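Local structure of threonine--tRNA ligase catalytic subunit (Aeropyrum pernix, 3A32) at residues M219-L232 against F283-D295. The protein catalyses the ATP-dependent attachment of threonine to tRNA(Thr), and probably relies on a separate subunit to edit mischarged seryl-tRNA. Numbering follows the deposited sequence.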
loop_
_atom_site.group_PDB
_atom_site.type_symbol
_atom_site.label_atom_id
_atom_site.label_comp_id
_atom_site.label_asym_id
_atom_site.label_seq_id
_atom_site.Cartn_x
_atom_site.Cartn_y
_atom_site.Cartn_z
ATOM N N MET A 219 28.681 22.764 4.685
ATOM C CA MET A 219 29.488 22.210 3.602
ATOM C C MET A 219 29.057 22.732 2.214
ATOM O O MET A 219 27.938 23.209 2.017
ATOM C CB MET A 219 29.458 20.676 3.641
ATOM C CG MET A 219 28.070 20.082 3.234
ATOM S SD MET A 219 28.271 18.403 2.654
ATOM C CE MET A 219 29.193 18.638 1.121
ATOM N N GLY A 220 29.946 22.623 1.243
ATOM C CA GLY A 220 29.614 23.032 -0.110
ATOM C C GLY A 220 30.161 24.406 -0.440
ATOM O O GLY A 220 30.902 25.034 0.362
ATOM N N SER A 221 29.774 24.887 -1.617
ATOM C CA SER A 221 30.322 26.094 -2.138
ATOM C C SER A 221 29.327 27.215 -1.863
ATOM O O SER A 221 28.130 26.950 -1.713
ATOM C CB SER A 221 30.571 25.925 -3.638
ATOM O OG SER A 221 29.375 25.621 -4.345
ATOM N N LYS A 222 29.835 28.452 -1.794
ATOM C CA LYS A 222 29.008 29.667 -1.820
ATOM C C LYS A 222 27.901 29.577 -2.877
ATOM O O LYS A 222 26.743 29.879 -2.598
ATOM C CB LYS A 222 29.864 30.914 -2.144
ATOM C CG LYS A 222 30.442 31.664 -0.957
ATOM C CD LYS A 222 31.013 33.049 -1.381
ATOM C CE LYS A 222 32.507 32.987 -1.856
ATOM N NZ LYS A 222 32.670 32.751 -3.348
ATOM N N GLU A 223 28.278 29.212 -4.104
ATOM C CA GLU A 223 27.349 29.198 -5.236
ATOM C C GLU A 223 26.109 28.312 -5.009
ATOM O O GLU A 223 24.961 28.728 -5.255
ATOM C CB GLU A 223 28.103 28.795 -6.519
ATOM C CG GLU A 223 29.134 29.868 -7.015
ATOM C CD GLU A 223 30.535 29.817 -6.346
ATOM O OE1 GLU A 223 30.897 28.823 -5.670
ATOM O OE2 GLU A 223 31.306 30.795 -6.518
ATOM N N GLU A 224 26.357 27.102 -4.516
ATOM C CA GLU A 224 25.323 26.142 -4.117
ATOM C C GLU A 224 24.357 26.722 -3.106
ATOM O O GLU A 224 23.137 26.694 -3.328
ATOM C CB GLU A 224 25.980 24.903 -3.539
ATOM C CG GLU A 224 26.522 23.971 -4.600
ATOM C CD GLU A 224 27.431 22.939 -3.989
ATOM O OE1 GLU A 224 28.561 23.313 -3.655
ATOM O OE2 GLU A 224 27.016 21.766 -3.791
ATOM N N TRP A 225 24.909 27.265 -2.005
ATOM C CA TRP A 225 24.140 27.839 -0.922
ATOM C C TRP A 225 23.307 29.051 -1.406
ATOM O O TRP A 225 22.104 29.182 -1.106
ATOM C CB TRP A 225 25.101 28.192 0.232
ATOM C CG TRP A 225 25.385 27.020 1.159
ATOM C CD1 TRP A 225 26.473 26.205 1.141
ATOM C CD2 TRP A 225 24.523 26.517 2.203
ATOM N NE1 TRP A 225 26.360 25.225 2.123
ATOM C CE2 TRP A 225 25.163 25.386 2.772
ATOM C CE3 TRP A 225 23.268 26.903 2.692
ATOM C CZ2 TRP A 225 24.609 24.656 3.819
ATOM C CZ3 TRP A 225 22.718 26.186 3.758
ATOM C CH2 TRP A 225 23.399 25.079 4.313
ATOM N N GLU A 226 23.933 29.911 -2.207
ATOM C CA GLU A 226 23.265 31.082 -2.773
ATOM C C GLU A 226 22.167 30.737 -3.743
ATOM O O GLU A 226 21.126 31.318 -3.669
ATOM C CB GLU A 226 24.277 32.008 -3.444
ATOM C CG GLU A 226 25.176 32.657 -2.395
ATOM C CD GLU A 226 26.183 33.645 -2.961
ATOM O OE1 GLU A 226 26.721 33.404 -4.067
ATOM O OE2 GLU A 226 26.444 34.649 -2.261
ATOM N N GLY A 227 22.393 29.812 -4.650
ATOM C CA GLY A 227 21.358 29.377 -5.588
ATOM C C GLY A 227 20.180 28.724 -4.862
ATOM O O GLY A 227 19.047 29.013 -5.171
ATOM N N ALA A 228 20.465 27.880 -3.864
ATOM C CA ALA A 228 19.443 27.218 -3.021
ATOM C C ALA A 228 18.682 28.173 -2.130
ATOM O O ALA A 228 17.482 28.197 -2.178
ATOM C CB ALA A 228 20.061 26.045 -2.211
ATOM N N GLU A 229 19.364 29.014 -1.361
ATOM C CA GLU A 229 18.670 30.004 -0.482
ATOM C C GLU A 229 17.824 30.998 -1.267
ATOM O O GLU A 229 16.706 31.407 -0.847
ATOM C CB GLU A 229 19.661 30.761 0.388
ATOM C CG GLU A 229 20.441 29.850 1.330
ATOM C CD GLU A 229 21.517 30.548 2.135
ATOM O OE1 GLU A 229 21.833 31.707 1.788
ATOM O OE2 GLU A 229 22.080 29.941 3.096
ATOM N N GLU A 230 18.353 31.371 -2.419
ATOM C CA GLU A 230 17.618 32.227 -3.300
ATOM C C GLU A 230 16.458 31.491 -3.999
ATOM O O GLU A 230 15.413 32.085 -4.216
ATOM C CB GLU A 230 18.580 32.940 -4.248
ATOM C CG GLU A 230 18.524 32.541 -5.614
ATOM C CD GLU A 230 17.958 33.653 -6.446
ATOM O OE1 GLU A 230 18.543 33.926 -7.534
ATOM O OE2 GLU A 230 16.951 34.272 -5.973
ATOM N N ALA A 231 16.577 30.194 -4.275
ATOM C CA ALA A 231 15.355 29.467 -4.752
ATOM C C ALA A 231 14.205 29.497 -3.710
ATOM O O ALA A 231 13.035 29.740 -4.054
ATOM C CB ALA A 231 15.683 28.044 -5.202
ATOM N N LEU A 232 14.563 29.319 -2.432
ATOM C CA LEU A 232 13.601 29.325 -1.319
ATOM C C LEU A 232 12.990 30.673 -1.048
ATOM O O LEU A 232 11.843 30.756 -0.596
ATOM C CB LEU A 232 14.264 28.801 -0.032
ATOM C CG LEU A 232 14.726 27.350 -0.043
ATOM C CD1 LEU A 232 15.616 27.035 1.189
ATOM C CD2 LEU A 232 13.518 26.367 -0.119
ATOM N N PHE A 283 17.161 20.873 0.714
ATOM C CA PHE A 283 18.361 20.771 -0.106
ATOM C C PHE A 283 19.527 20.021 0.520
ATOM O O PHE A 283 19.726 20.007 1.746
ATOM C CB PHE A 283 18.844 22.180 -0.448
ATOM C CG PHE A 283 17.926 22.906 -1.379
ATOM C CD1 PHE A 283 18.225 22.992 -2.741
ATOM C CD2 PHE A 283 16.749 23.488 -0.902
ATOM C CE1 PHE A 283 17.346 23.649 -3.620
ATOM C CE2 PHE A 283 15.890 24.162 -1.750
ATOM C CZ PHE A 283 16.173 24.242 -3.119
ATOM N N ASP A 284 20.339 19.472 -0.361
ATOM C CA ASP A 284 21.366 18.554 0.008
ATOM C C ASP A 284 22.518 18.740 -0.970
ATOM O O ASP A 284 22.350 18.584 -2.198
ATOM C CB ASP A 284 20.810 17.130 0.003
ATOM C CG ASP A 284 21.684 16.160 0.759
ATOM O OD1 ASP A 284 22.940 16.261 0.625
ATOM O OD2 ASP A 284 21.112 15.289 1.479
ATOM N N PHE A 285 23.659 19.140 -0.401
ATOM C CA PHE A 285 24.939 19.389 -1.117
ATOM C C PHE A 285 25.898 18.218 -0.876
ATOM O O PHE A 285 26.900 18.046 -1.568
ATOM C CB PHE A 285 25.544 20.713 -0.626
ATOM C CG PHE A 285 24.623 21.894 -0.855
ATOM C CD1 PHE A 285 23.805 21.947 -2.020
ATOM C CD2 PHE A 285 24.555 22.930 0.051
ATOM C CE1 PHE A 285 22.954 22.996 -2.234
ATOM C CE2 PHE A 285 23.702 24.036 -0.185
ATOM C CZ PHE A 285 22.900 24.062 -1.304
ATOM N N ASN A 286 25.527 17.383 0.081
ATOM C CA ASN A 286 26.250 16.200 0.416
ATOM C C ASN A 286 26.010 15.053 -0.584
ATOM O O ASN A 286 26.983 14.520 -1.143
ATOM C CB ASN A 286 25.886 15.791 1.844
ATOM C CG ASN A 286 26.637 14.543 2.314
ATOM O OD1 ASN A 286 27.869 14.468 2.234
ATOM N ND2 ASN A 286 25.888 13.573 2.857
ATOM N N LEU A 287 24.738 14.673 -0.787
ATOM C CA LEU A 287 24.353 13.510 -1.617
ATOM C C LEU A 287 24.833 13.592 -3.059
ATOM O O LEU A 287 25.272 12.597 -3.592
ATOM C CB LEU A 287 22.811 13.262 -1.604
ATOM C CG LEU A 287 22.094 12.560 -0.436
ATOM C CD1 LEU A 287 20.549 12.446 -0.615
ATOM C CD2 LEU A 287 22.743 11.185 -0.003
ATOM N N PRO A 288 24.696 14.759 -3.720
ATOM C CA PRO A 288 25.232 14.848 -5.089
ATOM C C PRO A 288 26.752 14.708 -5.212
ATOM O O PRO A 288 27.258 14.374 -6.304
ATOM C CB PRO A 288 24.796 16.243 -5.566
ATOM C CG PRO A 288 24.407 16.999 -4.336
ATOM C CD PRO A 288 23.997 15.993 -3.306
ATOM N N ARG A 289 27.469 14.999 -4.120
ATOM C CA ARG A 289 28.904 14.701 -4.014
ATOM C C ARG A 289 29.128 13.192 -3.744
ATOM O O ARG A 289 29.886 12.527 -4.464
ATOM C CB ARG A 289 29.579 15.586 -2.924
ATOM C CG ARG A 289 29.864 17.046 -3.404
ATOM C CD ARG A 289 30.463 17.927 -2.274
ATOM N NE ARG A 289 30.868 19.253 -2.745
ATOM C CZ ARG A 289 30.050 20.284 -2.892
ATOM N NH1 ARG A 289 28.749 20.166 -2.610
ATOM N NH2 ARG A 289 30.527 21.421 -3.365
ATOM N N ARG A 290 28.476 12.654 -2.714
ATOM C CA ARG A 290 28.703 11.261 -2.321
ATOM C C ARG A 290 28.308 10.222 -3.393
ATOM O O ARG A 290 28.996 9.208 -3.563
ATOM C CB ARG A 290 28.009 10.968 -0.991
ATOM C CG ARG A 290 28.545 11.787 0.185
ATOM C CD ARG A 290 29.992 11.466 0.506
ATOM N NE ARG A 290 30.173 10.234 1.304
ATOM C CZ ARG A 290 31.273 9.449 1.277
ATOM N NH1 ARG A 290 32.316 9.734 0.477
ATOM N NH2 ARG A 290 31.336 8.354 2.031
ATOM N N PHE A 291 27.230 10.492 -4.123
ATOM C CA PHE A 291 26.768 9.616 -5.209
ATOM C C PHE A 291 27.137 10.134 -6.602
ATOM O O PHE A 291 26.624 9.630 -7.590
ATOM C CB PHE A 291 25.249 9.467 -5.144
ATOM C CG PHE A 291 24.783 8.540 -4.054
ATOM C CD1 PHE A 291 24.746 7.160 -4.267
ATOM C CD2 PHE A 291 24.427 9.045 -2.805
ATOM C CE1 PHE A 291 24.311 6.310 -3.264
ATOM C CE2 PHE A 291 24.007 8.203 -1.795
ATOM C CZ PHE A 291 23.953 6.841 -2.017
ATOM N N ARG A 292 27.982 11.169 -6.663
ATOM C CA ARG A 292 28.544 11.667 -7.893
ATOM C C ARG A 292 27.467 12.117 -8.871
ATOM O O ARG A 292 27.589 11.920 -10.090
ATOM C CB ARG A 292 29.520 10.630 -8.474
ATOM C CG ARG A 292 30.738 10.448 -7.537
ATOM C CD ARG A 292 31.311 9.046 -7.658
ATOM N NE ARG A 292 32.360 8.703 -6.675
ATOM C CZ ARG A 292 33.145 7.628 -6.779
ATOM N NH1 ARG A 292 33.024 6.813 -7.819
ATOM N NH2 ARG A 292 34.062 7.361 -5.858
ATOM N N LEU A 293 26.439 12.781 -8.334
ATOM C CA LEU A 293 25.302 13.240 -9.134
ATOM C C LEU A 293 25.598 14.458 -9.981
ATOM O O LEU A 293 25.028 14.610 -11.069
ATOM C CB LEU A 293 24.072 13.489 -8.254
ATOM C CG LEU A 293 23.627 12.275 -7.390
ATOM C CD1 LEU A 293 22.325 12.582 -6.686
ATOM C CD2 LEU A 293 23.549 10.961 -8.283
ATOM N N TYR A 294 26.456 15.331 -9.452
ATOM C CA TYR A 294 26.917 16.524 -10.152
ATOM C C TYR A 294 27.694 16.109 -11.441
ATOM O O TYR A 294 27.472 16.670 -12.488
ATOM C CB TYR A 294 27.805 17.378 -9.245
ATOM C CG TYR A 294 27.122 18.175 -8.148
ATOM C CD1 TYR A 294 25.859 18.719 -8.331
ATOM C CD2 TYR A 294 27.761 18.396 -6.925
ATOM C CE1 TYR A 294 25.245 19.446 -7.349
ATOM C CE2 TYR A 294 27.162 19.142 -5.930
ATOM C CZ TYR A 294 25.900 19.662 -6.148
ATOM O OH TYR A 294 25.268 20.443 -5.197
ATOM N N ASP A 295 28.578 15.115 -11.305
ATOM C CA ASP A 295 29.288 14.478 -12.417
ATOM C C ASP A 295 28.333 13.848 -13.417
ATOM O O ASP A 295 28.357 14.205 -14.601
ATOM C CB ASP A 295 30.314 13.461 -11.895
ATOM C CG ASP A 295 31.493 14.144 -11.192
ATOM O OD1 ASP A 295 31.768 15.325 -11.510
ATOM O OD2 ASP A 295 32.128 13.520 -10.308
#
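Glu224 meets Arg289 end-on, one carboxylate oxygen to each terminal nitrogen, with the two flat groups turned 31° apart. Arg289 NH2 to Glu224 OE1, 2.7 Å, lies in the guanidinium plane, whereas Arg289 NH1 reaches the syn lone pair of Glu224 OE2 at 2.6 Å with the oxygen tilted out of that plane. Tyr294 OH donates to the anti side of Glu224 OE2, also at 2.6 Å, and Ser221 N and OG both donate to Glu224 OE1, so five bonds fix the carboxylate and would be expected to stabilise its negative charge. Arg289, extended from CG to NE, also gives NH1 to Phe285 O, which fixes the guanidinium's rotation. The Phe285 ring packs against the helix side: Glu224 CB sits over its centre, 3.8 Å from the centroid, and its edge points at the Trp225 indole face in a T-shaped pair with planes at 74°. Ala228 CB covers one face of Phe283 while Leu232 CD2 touches that ring's edge, 3.6 Å from Phe283 CE2. Glu224 serves both a capping box with Ser221 and the salt bridge joining helices 222-243 and 287-290; Phe283 adds strand 273-284 of the class II synthetase catalytic core, where Asp284 hydrogen-bonds the zinc ligand His310.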